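Local coordinates for protein Afp2 (Serratia entomophila, PDB 6RBN) that probably builds, together with other sheath subunits, the contractile sheath that surrounds the inner tube of the anti-feeding prophage injection system, at residues 111-116 with 148-153. Numbering follows the deposited sequence.
Sequences TTYTAF and EEYPTS
Tyr113 reaches from the first turn of helix 112-122 to the loop at 148-153, and its ring ends among Glu149 and Tyr150. With CG anti to its own carbonyl carbon (chi1 -62°), the ring is carried out toward the loop. Its CD2 lies 3.4 Å from the backbone O of Glu149, and its hydroxyl end reaches Tyr150, with Tyr113 OH 3.2 Å from Tyr150 CE1. The two tyrosine rings meet obliquely, planes at 50° and centroids 5.5 Å apart. The Glu149 chain, extended beyond CG, runs beside this pair: its CG sits over the centre of one Tyr150 face, while its carboxylate lies near the Tyr113 hydroxyl, OE2 to OH 3.8 Å, too long for a hydrogen bond. Helix 112-122 is the helix of a beta-alpha-beta crossover joining the neighbouring parallel strands 102-105 and 127-129, within the subtilisin-like part of the tail sheath fold. The loop leads into strand 156-157, the next parallel strand of that sheet. One turn further along the helix, Phe116 takes up the contact. Its CG stands anti to the backbone N (chi1 177°), and its ring passes Pro151 obliquely, CD2 to CG of the proline 4.3 Å. That proline carbon lies 4.7 Å from Tyr113 CB. Beyond the proline, Ser153 OG approaches the edge of the Phe116 ring, near its plane, 3.2 Å from CE2. No hydrogen bond links helix and loop. Phe130, outside the two segments, meets Phe116 edge-to-face and also meets the Tyr113 ring, while Lys220 NZ hydrogen-bonds the carbonyl oxygen of Tyr150.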
loop_
_atom_site.group_PDB
_atom_site.type_symbol
_atom_site.label_atom_id
_atom_site.label_comp_id
_atom_site.label_asym_id
_atom_site.label_seq_id
_atom_site.Cartn_x
_atom_site.Cartn_y
_atom_site.Cartn_z
ATOM N N THR C 111 26.443 -88.913 43.546
ATOM C CA THR C 111 27.070 -87.648 43.909
ATOM C C THR C 111 26.835 -86.589 42.851
ATOM O O THR C 111 26.592 -85.424 43.180
ATOM C CB THR C 111 28.575 -87.854 44.127
ATOM O OG1 THR C 111 28.777 -88.892 45.089
ATOM C CG2 THR C 111 29.235 -86.587 44.647
ATOM N N THR C 112 26.879 -86.984 41.578
ATOM C CA THR C 112 26.353 -86.146 40.511
ATOM C C THR C 112 24.849 -85.952 40.664
ATOM O O THR C 112 24.339 -84.863 40.386
ATOM C CB THR C 112 26.696 -86.771 39.156
ATOM O OG1 THR C 112 28.114 -86.908 39.050
ATOM C CG2 THR C 112 26.220 -85.915 37.999
ATOM N N TYR C 113 24.142 -86.974 41.160
ATOM C CA TYR C 113 22.683 -86.923 41.264
ATOM C C TYR C 113 22.238 -85.885 42.286
ATOM O O TYR C 113 21.301 -85.120 42.041
ATOM C CB TYR C 113 22.117 -88.290 41.663
ATOM C CG TYR C 113 22.346 -89.444 40.710
ATOM C CD1 TYR C 113 22.745 -89.242 39.398
ATOM C CD2 TYR C 113 22.159 -90.752 41.141
ATOM C CE1 TYR C 113 22.962 -90.307 38.550
ATOM C CE2 TYR C 113 22.369 -91.820 40.296
ATOM C CZ TYR C 113 22.768 -91.589 39.002
ATOM O OH TYR C 113 22.983 -92.642 38.146
ATOM N N THR C 114 22.904 -85.845 43.441
ATOM C CA THR C 114 22.539 -84.882 44.472
ATOM C C THR C 114 23.026 -83.474 44.159
ATOM O O THR C 114 22.534 -82.520 44.765
ATOM C CB THR C 114 23.073 -85.322 45.838
ATOM O OG1 THR C 114 22.606 -84.418 46.844
ATOM C CG2 THR C 114 24.586 -85.347 45.849
ATOM N N ALA C 115 23.968 -83.324 43.232
ATOM C CA ALA C 115 24.378 -82.014 42.754
ATOM C C ALA C 115 23.685 -81.623 41.460
ATOM O O ALA C 115 23.719 -80.447 41.086
ATOM C CB ALA C 115 25.895 -81.969 42.561
ATOM N N PHE C 116 23.082 -82.585 40.761
ATOM C CA PHE C 116 22.182 -82.264 39.662
ATOM C C PHE C 116 20.941 -81.545 40.170
ATOM O O PHE C 116 20.554 -80.505 39.631
ATOM C CB PHE C 116 21.795 -83.543 38.924
ATOM C CG PHE C 116 20.810 -83.336 37.829
ATOM C CD1 PHE C 116 21.203 -82.785 36.629
ATOM C CD2 PHE C 116 19.488 -83.707 37.995
ATOM C CE1 PHE C 116 20.295 -82.599 35.621
ATOM C CE2 PHE C 116 18.582 -83.521 36.989
ATOM C CZ PHE C 116 18.983 -82.969 35.804
ATOM N N GLU C 148 15.077 -96.388 40.946
ATOM C CA GLU C 148 14.823 -95.704 42.207
ATOM C C GLU C 148 15.970 -94.816 42.664
ATOM O O GLU C 148 15.778 -94.019 43.586
ATOM C CB GLU C 148 14.498 -96.718 43.307
ATOM C CG GLU C 148 15.640 -97.639 43.666
ATOM C CD GLU C 148 15.244 -98.656 44.714
ATOM O OE1 GLU C 148 14.074 -98.635 45.147
ATOM O OE2 GLU C 148 16.099 -99.479 45.100
ATOM N N GLU C 149 17.148 -94.924 42.057
ATOM C CA GLU C 149 18.254 -94.050 42.420
ATOM C C GLU C 149 18.273 -92.755 41.624
ATOM O O GLU C 149 19.085 -91.875 41.925
ATOM C CB GLU C 149 19.594 -94.763 42.227
ATOM C CG GLU C 149 19.934 -95.048 40.780
ATOM C CD GLU C 149 21.282 -95.723 40.624
ATOM O OE1 GLU C 149 21.947 -95.970 41.648
ATOM O OE2 GLU C 149 21.676 -96.006 39.474
ATOM N N TYR C 150 17.424 -92.619 40.650
ATOM C CA TYR C 150 17.428 -91.497 39.728
ATOM C C TYR C 150 16.439 -90.428 40.173
ATOM O O TYR C 150 15.455 -90.730 40.852
ATOM C CB TYR C 150 17.071 -91.973 38.326
ATOM C CG TYR C 150 18.050 -92.977 37.794
ATOM C CD1 TYR C 150 19.285 -92.577 37.316
ATOM C CD2 TYR C 150 17.742 -94.328 37.777
ATOM C CE1 TYR C 150 20.185 -93.492 36.836
ATOM C CE2 TYR C 150 18.638 -95.252 37.298
ATOM C CZ TYR C 150 19.856 -94.828 36.829
ATOM O OH TYR C 150 20.754 -95.747 36.351
ATOM N N PRO C 151 16.685 -89.160 39.813
ATOM C CA PRO C 151 15.714 -88.102 40.129
ATOM C C PRO C 151 14.417 -88.213 39.340
ATOM O O PRO C 151 14.300 -89.034 38.428
ATOM C CB PRO C 151 16.471 -86.820 39.768
ATOM C CG PRO C 151 17.904 -87.189 39.852
ATOM C CD PRO C 151 17.977 -88.600 39.379
ATOM N N THR C 152 13.432 -87.388 39.686
ATOM C CA THR C 152 12.150 -87.370 38.994
ATOM C C THR C 152 11.990 -86.058 38.224
ATOM O O THR C 152 10.896 -85.711 37.767
ATOM C CB THR C 152 11.017 -87.587 40.005
ATOM O OG1 THR C 152 11.456 -88.531 40.986
ATOM C CG2 THR C 152 9.790 -88.229 39.347
ATOM N N SER C 153 13.081 -85.325 38.065
ATOM C CA SER C 153 13.074 -84.043 37.387
ATOM C C SER C 153 12.928 -84.237 35.880
ATOM O O SER C 153 13.369 -85.249 35.334
ATOM C CB SER C 153 14.364 -83.289 37.678
ATOM O OG SER C 153 15.460 -83.952 37.084
#